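PDB 2Z1Q: acyl-CoA dehydrogenase from Thermus thermophilus, which probably oxidises saturated acyl-CoA thioesters to their 2,3-dehydro forms, passing the electrons to an acceptor by way of bound FAD. Local coordinates for residues 277-280 and 281-285; 325-328 and 329-333; 500-503 and 504-508; 527-530 and 531-534. One frame throughout, in Å; residues are numbered along the deposited sequence.

Contact 1 of 4, residues 277-280 and 281-285; sequences RALE and LSAQY
Ser282 grips the carbonyl of Ala278, one turn back in the same helix, with two of its own groups. Its backbone N lies 2.9 Å from Ala278 O, and its hydroxyl OG donates to Ala278 O at 2.8 Å. The two donors reach the oxygen from opposite faces of the carbonyl plane. The side chain is set for this by its first torsion: OG stands anti to the carbonyl carbon, beside its own N (chi1 -61°). A buried serine hydroxyl thus finds its partner without leaving the helix.

The other i to i+4 bonds continue the alpha-helical pattern. Ala283 N binds Leu279 O at 2.7 Å. Leu281 N binds Arg277 O and Gln284 N binds Glu280 O.

Side chains add less. CD2 of Leu279 comes 4.4 Å from CB of Ala283, a light apolar touch on the buried side. On the outer side Gln284 brings CG to 3.0 Å from Glu280 O, the oxygen its own backbone N binds. The guanidinium of Arg277 leads away from this turn and forms a salt bridge with Glu99.

Further out, the ring of Tyr285 stacks with His373 and touches the FAD, so this end of the turn approaches the cofactor site. The turn belongs to helix 252-288 in the C-terminal helical domain. Ala278 and Ser282 face helix 348-372, Leu279 and Ala283 pack on Val567 of helix 556-570, and Leu281 meets Pro383 at the start of helix 383-392.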
loop_
_atom_site.group_PDB
_atom_site.type_symbol
_atom_site.label_atom_id
_atom_site.label_comp_id
_atom_site.label_asym_id
_atom_site.label_seq_id
_atom_site.Cartn_x
_atom_site.Cartn_y
_atom_site.Cartn_z
ATOM N N ARG B 277 0.594 7.062 15.618
ATOM C CA ARG B 277 -0.847 7.183 15.791
ATOM C C ARG B 277 -1.558 5.966 15.225
ATOM O O ARG B 277 -2.457 5.413 15.861
ATOM C CB ARG B 277 -1.381 8.434 15.093
ATOM C CG ARG B 277 -0.594 9.668 15.402
ATOM C CD ARG B 277 -0.552 9.911 16.899
ATOM N NE ARG B 277 0.714 10.516 17.289
ATOM C CZ ARG B 277 1.106 11.733 16.928
ATOM N NH1 ARG B 277 0.328 12.488 16.160
ATOM N NH2 ARG B 277 2.287 12.185 17.321
ATOM N N ALA B 278 -1.164 5.566 14.019
ATOM C CA ALA B 278 -1.779 4.408 13.380
ATOM C C ALA B 278 -1.545 3.177 14.253
ATOM O O ALA B 278 -2.393 2.283 14.317
ATOM C CB ALA B 278 -1.185 4.193 11.987
ATOM N N LEU B 279 -0.391 3.139 14.923
ATOM C CA LEU B 279 -0.068 2.011 15.794
ATOM C C LEU B 279 -0.969 2.027 17.030
ATOM O O LEU B 279 -1.470 0.983 17.440
ATOM C CB LEU B 279 1.409 2.057 16.218
ATOM C CG LEU B 279 2.156 0.727 16.453
ATOM C CD1 LEU B 279 3.464 1.003 17.182
ATOM C CD2 LEU B 279 1.326 -0.223 17.278
ATOM N N GLU B 280 -1.185 3.206 17.614
ATOM C CA GLU B 280 -2.057 3.323 18.790
ATOM C C GLU B 280 -3.430 2.784 18.419
ATOM O O GLU B 280 -4.018 1.983 19.153
ATOM C CB GLU B 280 -2.194 4.786 19.237
ATOM C CG GLU B 280 -0.876 5.460 19.566
ATOM C CD GLU B 280 -1.042 6.915 19.985
ATOM O OE1 GLU B 280 -0.013 7.570 20.267
ATOM O OE2 GLU B 280 -2.196 7.400 20.035
ATOM N N LEU B 281 -3.938 3.233 17.272
ATOM C CA LEU B 281 -5.242 2.791 16.791
ATOM C C LEU B 281 -5.259 1.275 16.608
ATOM O O LEU B 281 -6.206 0.609 17.020
ATOM C CB LEU B 281 -5.609 3.463 15.454
ATOM C CG LEU B 281 -5.912 4.969 15.434
ATOM C CD1 LEU B 281 -6.180 5.419 14.001
ATOM C CD2 LEU B 281 -7.115 5.276 16.305
ATOM N N SER B 282 -4.211 0.738 15.988
ATOM C CA SER B 282 -4.126 -0.701 15.736
ATOM C C SER B 282 -4.036 -1.501 17.043
ATOM O O SER B 282 -4.726 -2.514 17.208
ATOM C CB SER B 282 -2.904 -1.020 14.867
ATOM O OG SER B 282 -2.980 -0.384 13.608
ATOM N N ALA B 283 -3.189 -1.037 17.963
ATOM C CA ALA B 283 -3.010 -1.715 19.251
ATOM C C ALA B 283 -4.318 -1.707 20.022
ATOM O O ALA B 283 -4.748 -2.725 20.554
ATOM C CB ALA B 283 -1.933 -1.018 20.067
ATOM N N GLN B 284 -4.947 -0.541 20.076
ATOM C CA GLN B 284 -6.206 -0.410 20.792
ATOM C C GLN B 284 -7.272 -1.319 20.237
ATOM O O GLN B 284 -7.977 -1.991 20.999
ATOM C CB GLN B 284 -6.683 1.037 20.747
ATOM C CG GLN B 284 -5.785 1.953 21.535
ATOM C CD GLN B 284 -6.052 3.411 21.263
ATOM O OE1 GLN B 284 -5.591 4.274 22.002
ATOM N NE2 GLN B 284 -6.790 3.700 20.190
ATOM N N TYR B 285 -7.402 -1.340 18.913
ATOM C CA TYR B 285 -8.403 -2.179 18.280
ATOM C C TYR B 285 -8.070 -3.658 18.499
ATOM O O TYR B 285 -8.977 -4.465 18.726
ATOM C CB TYR B 285 -8.502 -1.870 16.780
ATOM C CG TYR B 285 -9.689 -2.519 16.115
ATOM C CD1 TYR B 285 -10.983 -2.035 16.328
ATOM C CD2 TYR B 285 -9.530 -3.647 15.321
ATOM C CE1 TYR B 285 -12.090 -2.664 15.763
ATOM C CE2 TYR B 285 -10.638 -4.296 14.750
ATOM C CZ TYR B 285 -11.911 -3.794 14.976
ATOM O OH TYR B 285 -12.999 -4.415 14.411
#

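Contact 2 of 4, residues 325-328 and 329-333; sequences GLID and EALLG
Ile327 and Leu331 lie side by side, one turn apart and pointing the same way. CG2 of Ile327 touches CD1 of Leu331 at 3.7 Å. Ile327 turns this methyl to the contact by holding CG1 beside its own N (chi1 -64°), which puts CG2 anti to that N. Leu331 has CG beside its N as well (chi1 -75°). Its CG therefore folds back over the preceding turn, 3.1 Å from Ile327 O.

This is the C-terminal end of helix 300-331, in the C-terminal helical domain of the acyl-CoA dehydrogenase fold. Ala330 N still makes a regular bond to Leu326 O at 3.1 Å. One residue on, Leu331 N reaches Asp328 O at 2.9 Å, an i to i+3 bond with the donor well above the carbonyl plane.

OD1 of Asp328 accepts a hydrogen bond from Val91 N. Glu329 runs outward as an extended chain, and its CG passes 3.6 Å from Gly325 O. Its carboxylate has a long, weak ion pair with Arg21. Ile327 also packs on Ile344, and Leu331 on Val340, both from helix 337-345.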
loop_
_atom_site.group_PDB
_atom_site.type_symbol
_atom_site.label_atom_id
_atom_site.label_comp_id
_atom_site.label_asym_id
_atom_site.label_seq_id
_atom_site.Cartn_x
_atom_site.Cartn_y
_atom_site.Cartn_z
ATOM N N GLY B 325 19.921 15.763 15.116
ATOM C CA GLY B 325 20.904 16.001 16.157
ATOM C C GLY B 325 22.221 16.447 15.551
ATOM O O GLY B 325 22.895 17.312 16.104
ATOM N N LEU B 326 22.592 15.863 14.411
ATOM C CA LEU B 326 23.835 16.228 13.726
ATOM C C LEU B 326 23.754 17.653 13.194
ATOM O O LEU B 326 24.673 18.454 13.379
ATOM C CB LEU B 326 24.113 15.266 12.574
ATOM C CG LEU B 326 24.551 13.849 12.965
ATOM C CD1 LEU B 326 24.479 12.916 11.769
ATOM C CD2 LEU B 326 25.965 13.899 13.520
ATOM N N ILE B 327 22.645 17.964 12.536
ATOM C CA ILE B 327 22.444 19.287 11.981
ATOM C C ILE B 327 22.564 20.354 13.071
ATOM O O ILE B 327 23.248 21.364 12.893
ATOM C CB ILE B 327 21.053 19.384 11.314
ATOM C CG1 ILE B 327 20.989 18.416 10.128
ATOM C CG2 ILE B 327 20.780 20.803 10.871
ATOM C CD1 ILE B 327 19.594 18.219 9.553
ATOM N N ASP B 328 21.905 20.125 14.200
ATOM C CA ASP B 328 21.948 21.082 15.289
ATOM C C ASP B 328 23.361 21.395 15.770
ATOM O O ASP B 328 23.701 22.568 15.953
ATOM C CB ASP B 328 21.065 20.601 16.446
ATOM C CG ASP B 328 19.623 21.056 16.294
ATOM O OD1 ASP B 328 18.739 20.545 17.013
ATOM O OD2 ASP B 328 19.379 21.944 15.448
ATOM N N GLU B 329 24.186 20.367 15.956
ATOM C CA GLU B 329 25.560 20.580 16.401
ATOM C C GLU B 329 26.343 21.381 15.367
ATOM O O GLU B 329 27.092 22.291 15.708
ATOM C CB GLU B 329 26.264 19.248 16.659
ATOM C CG GLU B 329 25.760 18.498 17.883
ATOM C CD GLU B 329 26.718 17.405 18.329
ATOM O OE1 GLU B 329 26.371 16.645 19.261
ATOM O OE2 GLU B 329 27.823 17.310 17.750
ATOM N N ALA B 330 26.166 21.040 14.099
ATOM C CA ALA B 330 26.869 21.750 13.040
ATOM C C ALA B 330 26.366 23.184 12.927
ATOM O O ALA B 330 26.926 23.985 12.185
ATOM C CB ALA B 330 26.690 21.022 11.717
ATOM N N LEU B 331 25.310 23.502 13.670
ATOM C CA LEU B 331 24.729 24.841 13.647
ATOM C C LEU B 331 25.145 25.684 14.853
ATOM O O LEU B 331 24.982 26.905 14.852
ATOM C CB LEU B 331 23.197 24.747 13.570
ATOM C CG LEU B 331 22.627 24.355 12.201
ATOM C CD1 LEU B 331 21.117 24.195 12.282
ATOM C CD2 LEU B 331 23.003 25.416 11.175
ATOM N N LEU B 332 25.686 25.033 15.879
ATOM C CA LEU B 332 26.123 25.749 17.073
ATOM C C LEU B 332 27.124 26.843 16.715
ATOM O O LEU B 332 28.003 26.645 15.872
ATOM C CB LEU B 332 26.776 24.784 18.063
ATOM C CG LEU B 332 25.873 23.686 18.627
ATOM C CD1 LEU B 332 26.702 22.717 19.455
ATOM C CD2 LEU B 332 24.772 24.313 19.465
ATOM N N GLY B 333 26.976 27.998 17.358
ATOM C CA GLY B 333 27.889 29.101 17.112
ATOM C C GLY B 333 27.823 29.630 15.698
ATOM O O GLY B 333 28.791 30.211 15.194
#

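Contact 3 of 4, residues 500-503 and 504-508; sequences RRLG and GLAPV
Leu502 and Ala506 close the compact side of a sharp turn between two helices. Both CB and CD1 of Leu502 stand 4.0 Å from CB of Ala506. The same methyl rests 3.4 Å from Gly503 O, so it is wedged between a leucine side chain and a peptide carbonyl. Beside it the proline ring joins in: CD of Pro507 lies 3.6 Å from Gly503 C. Ala506 is buried, and Leu502, Gly503 and Pro507 lie close about this side of the turn.

The polar link is slack by comparison. Ala506 N donates to Gly503 O at 3.5 Å, a weak bond with an N-H...O angle of 142°. The solvent side is formed by the Gly503-Gly504 link. Both glycines have positive phi, 74° and 76°, a backbone shape that residues with a CB adopt less readily. Gly503 is the first residue to leave helical geometry, and Gly504 is exposed.

Arg500 and Arg501 are exposed too, and their guanidinium groups turn to other parts of the chain. Arg500 forms salt bridges with Asp444 and Glu446, and Arg501 with Asp27.

The turn joins helix 476-502 to helix 505-528 in the C-terminal helical region. Ala506 and Pro507 pack back on Ala499 of the first helix. Leu505 and Val508 meet helix 556-570 through Ala566, Leu559 and Gln562, while Leu502 touches Glu26 in a loop near the N terminus.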
loop_
_atom_site.group_PDB
_atom_site.type_symbol
_atom_site.label_atom_id
_atom_site.label_comp_id
_atom_site.label_asym_id
_atom_site.label_seq_id
_atom_site.Cartn_x
_atom_site.Cartn_y
_atom_site.Cartn_z
ATOM N N ARG B 500 21.540 0.363 22.620
ATOM C CA ARG B 500 22.617 0.142 23.590
ATOM C C ARG B 500 22.500 1.089 24.781
ATOM O O ARG B 500 22.742 0.700 25.924
ATOM C CB ARG B 500 23.983 0.327 22.907
ATOM C CG ARG B 500 24.313 -0.753 21.879
ATOM C CD ARG B 500 24.482 -2.114 22.544
ATOM N NE ARG B 500 24.032 -3.224 21.706
ATOM C CZ ARG B 500 24.596 -3.587 20.558
ATOM N NH1 ARG B 500 24.102 -4.614 19.876
ATOM N NH2 ARG B 500 25.652 -2.936 20.093
ATOM N N ARG B 501 22.129 2.334 24.502
ATOM C CA ARG B 501 21.962 3.329 25.550
ATOM C C ARG B 501 20.611 3.155 26.214
ATOM O O ARG B 501 20.499 3.126 27.434
ATOM C CB ARG B 501 22.033 4.717 24.951
ATOM C CG ARG B 501 23.320 4.984 24.230
ATOM C CD ARG B 501 23.220 6.305 23.551
ATOM N NE ARG B 501 22.804 7.325 24.501
ATOM C CZ ARG B 501 22.427 8.550 24.158
ATOM N NH1 ARG B 501 22.067 9.419 25.093
ATOM N NH2 ARG B 501 22.405 8.902 22.880
ATOM N N LEU B 502 19.583 3.035 25.384
ATOM C CA LEU B 502 18.210 2.891 25.847
ATOM C C LEU B 502 17.969 1.594 26.611
ATOM O O LEU B 502 17.467 1.606 27.730
ATOM C CB LEU B 502 17.269 2.953 24.649
ATOM C CG LEU B 502 15.898 3.598 24.841
ATOM C CD1 LEU B 502 15.184 3.602 23.498
ATOM C CD2 LEU B 502 15.082 2.855 25.890
ATOM N N GLY B 503 18.319 0.477 25.984
ATOM C CA GLY B 503 18.125 -0.818 26.608
ATOM C C GLY B 503 16.670 -1.245 26.617
ATOM O O GLY B 503 15.794 -0.566 26.073
ATOM N N GLY B 504 16.406 -2.387 27.238
ATOM C CA GLY B 504 15.048 -2.888 27.316
ATOM C C GLY B 504 14.562 -3.505 26.023
ATOM O O GLY B 504 15.228 -4.363 25.436
ATOM N N LEU B 505 13.392 -3.068 25.571
ATOM C CA LEU B 505 12.811 -3.594 24.344
ATOM C C LEU B 505 13.594 -3.087 23.139
ATOM O O LEU B 505 13.608 -3.727 22.081
ATOM C CB LEU B 505 11.343 -3.178 24.243
ATOM C CG LEU B 505 10.327 -4.122 23.580
ATOM C CD1 LEU B 505 10.735 -4.418 22.158
ATOM C CD2 LEU B 505 10.227 -5.411 24.371
ATOM N N ALA B 506 14.262 -1.947 23.297
ATOM C CA ALA B 506 15.036 -1.360 22.207
ATOM C C ALA B 506 15.876 -2.388 21.428
ATOM O O ALA B 506 15.778 -2.464 20.205
ATOM C CB ALA B 506 15.928 -0.235 22.727
ATOM N N PRO B 507 16.707 -3.191 22.122
ATOM C CA PRO B 507 17.525 -4.186 21.420
ATOM C C PRO B 507 16.702 -5.129 20.542
ATOM O O PRO B 507 17.097 -5.466 19.422
ATOM C CB PRO B 507 18.219 -4.936 22.560
ATOM C CG PRO B 507 18.362 -3.887 23.607
ATOM C CD PRO B 507 17.027 -3.176 23.564
ATOM N N VAL B 508 15.559 -5.559 21.061
ATOM C CA VAL B 508 14.678 -6.460 20.337
ATOM C C VAL B 508 14.187 -5.822 19.034
ATOM O O VAL B 508 14.165 -6.468 17.987
ATOM C CB VAL B 508 13.460 -6.835 21.210
ATOM C CG1 VAL B 508 12.515 -7.757 20.449
ATOM C CG2 VAL B 508 13.935 -7.501 22.505
#

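Contact 4 of 4, residues 527-530 and 531-534; sequences SVLP and RLVE
Leu532 folds back over Val528 and Leu529, where helix 505-528 gives way to the loop, and its side chain can be followed outward. CB lies 3.6 Å from Leu529 O. CG is equally far from Val528 O, placed there by a first torsion that sets it anti to its own carbonyl carbon, beside N (chi1 -48°). At the tip, CD1 meets CD1 of Leu529 at 4.0 Å, and the two leucine side chains cross obliquely. Leu532 also packs on Val460, Leu463 and Tyr468 of another helix, 445-468.

The backbone here is an irregular turn that leads from helix 505-528 to helix 535-547 in the C-terminal helical region. Leu529 O is its main acceptor. Val533 N approaches almost straight on, at 2.9 Å, while Leu532 N comes from above the carbonyl plane at 2.7 Å. CG2 of Val533 lies 3.4 Å from Leu529 O.

Arg531 places CB 3.3 Å from Val528 O, then bends at chi2 (74°) and leads away. Its NE makes a salt bridge with Glu475. On the dimer side Val528 and Arg531 touch Val557 of the second subunit, and Pro530 touches Gly554 of that subunit.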
loop_
_atom_site.group_PDB
_atom_site.type_symbol
_atom_site.label_atom_id
_atom_site.label_comp_id
_atom_site.label_asym_id
_atom_site.label_seq_id
_atom_site.Cartn_x
_atom_site.Cartn_y
_atom_site.Cartn_z
ATOM N N SER B 527 20.418 -8.459 -7.161
ATOM C CA SER B 527 19.459 -8.217 -8.229
ATOM C C SER B 527 19.978 -7.183 -9.222
ATOM O O SER B 527 19.406 -7.011 -10.300
ATOM C CB SER B 527 18.112 -7.756 -7.652
ATOM O OG SER B 527 18.202 -6.455 -7.097
ATOM N N VAL B 528 21.062 -6.498 -8.861
ATOM C CA VAL B 528 21.647 -5.496 -9.751
ATOM C C VAL B 528 23.108 -5.756 -10.082
ATOM O O VAL B 528 23.712 -5.020 -10.860
ATOM C CB VAL B 528 21.521 -4.056 -9.170
ATOM C CG1 VAL B 528 20.056 -3.692 -9.002
ATOM C CG2 VAL B 528 22.268 -3.947 -7.846
ATOM N N LEU B 529 23.680 -6.805 -9.507
ATOM C CA LEU B 529 25.079 -7.130 -9.753
ATOM C C LEU B 529 25.332 -7.744 -11.137
ATOM O O LEU B 529 26.299 -7.384 -11.814
ATOM C CB LEU B 529 25.589 -8.045 -8.639
ATOM C CG LEU B 529 26.701 -7.482 -7.742
ATOM C CD1 LEU B 529 26.797 -5.961 -7.822
ATOM C CD2 LEU B 529 26.422 -7.925 -6.327
ATOM N N PRO B 530 24.469 -8.671 -11.573
ATOM C CA PRO B 530 24.635 -9.299 -12.890
ATOM C C PRO B 530 24.693 -8.225 -13.981
ATOM O O PRO B 530 25.123 -8.492 -15.113
ATOM C CB PRO B 530 23.387 -10.176 -13.011
ATOM C CG PRO B 530 23.085 -10.542 -11.584
ATOM C CD PRO B 530 23.315 -9.244 -10.852
ATOM N N ARG B 531 24.273 -7.007 -13.633
ATOM C CA ARG B 531 24.263 -5.882 -14.567
ATOM C C ARG B 531 25.637 -5.214 -14.660
ATOM O O ARG B 531 25.951 -4.542 -15.657
ATOM C CB ARG B 531 23.222 -4.843 -14.130
ATOM C CG ARG B 531 23.135 -3.596 -15.007
ATOM C CD ARG B 531 22.443 -3.862 -16.337
ATOM N NE ARG B 531 22.169 -2.610 -17.039
ATOM C CZ ARG B 531 21.355 -2.484 -18.089
ATOM N NH1 ARG B 531 20.717 -3.545 -18.581
ATOM N NH2 ARG B 531 21.156 -1.290 -18.636
ATOM N N LEU B 532 26.451 -5.415 -13.625
ATOM C CA LEU B 532 27.784 -4.830 -13.533
ATOM C C LEU B 532 28.926 -5.820 -13.808
ATOM O O LEU B 532 29.986 -5.429 -14.284
ATOM C CB LEU B 532 27.975 -4.226 -12.141
ATOM C CG LEU B 532 26.821 -3.343 -11.660
ATOM C CD1 LEU B 532 27.104 -2.805 -10.265
ATOM C CD2 LEU B 532 26.633 -2.203 -12.638
ATOM N N VAL B 533 28.705 -7.091 -13.494
ATOM C CA VAL B 533 29.739 -8.109 -13.697
ATOM C C VAL B 533 29.226 -9.364 -14.396
ATOM O O VAL B 533 28.037 -9.679 -14.332
ATOM C CB VAL B 533 30.377 -8.537 -12.348
ATOM C CG1 VAL B 533 31.276 -7.430 -11.820
ATOM C CG2 VAL B 533 29.290 -8.856 -11.330
ATOM N N GLU B 534 30.130 -10.073 -15.066
ATOM C CA GLU B 534 29.769 -11.307 -15.759
ATOM C C GLU B 534 30.899 -12.333 -15.711
ATOM O O GLU B 534 32.004 -12.050 -15.221
ATOM C CB GLU B 534 29.417 -11.027 -17.219
ATOM C CG GLU B 534 30.553 -10.421 -17.996
ATOM C CD GLU B 534 30.301 -10.435 -19.485
ATOM O OE1 GLU B 534 30.188 -11.541 -20.057
ATOM O OE2 GLU B 534 30.214 -9.338 -20.080
#

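Each contact is local, formed within one continuous piece of chain, so none encloses a long loop. They follow one another in series, and none nests in or crosses another. Contact 1 is a mid-helix turn on helix 252-288. Contact 2 ends the next helix, 300-331; its centre is about 34 Å from that of contact 1. Contact 3 is the hairpin between helices 476-502 and 505-528; its nearest atoms are about 9 Å from contact 2 and about 10 Å from contact 1. Contact 4 lies at the far end of helix 505-528 and reaches the second subunit. Its centre is about 38 Å from that of contact 3. Contacts 1 and 3 both pack on helix 556-570.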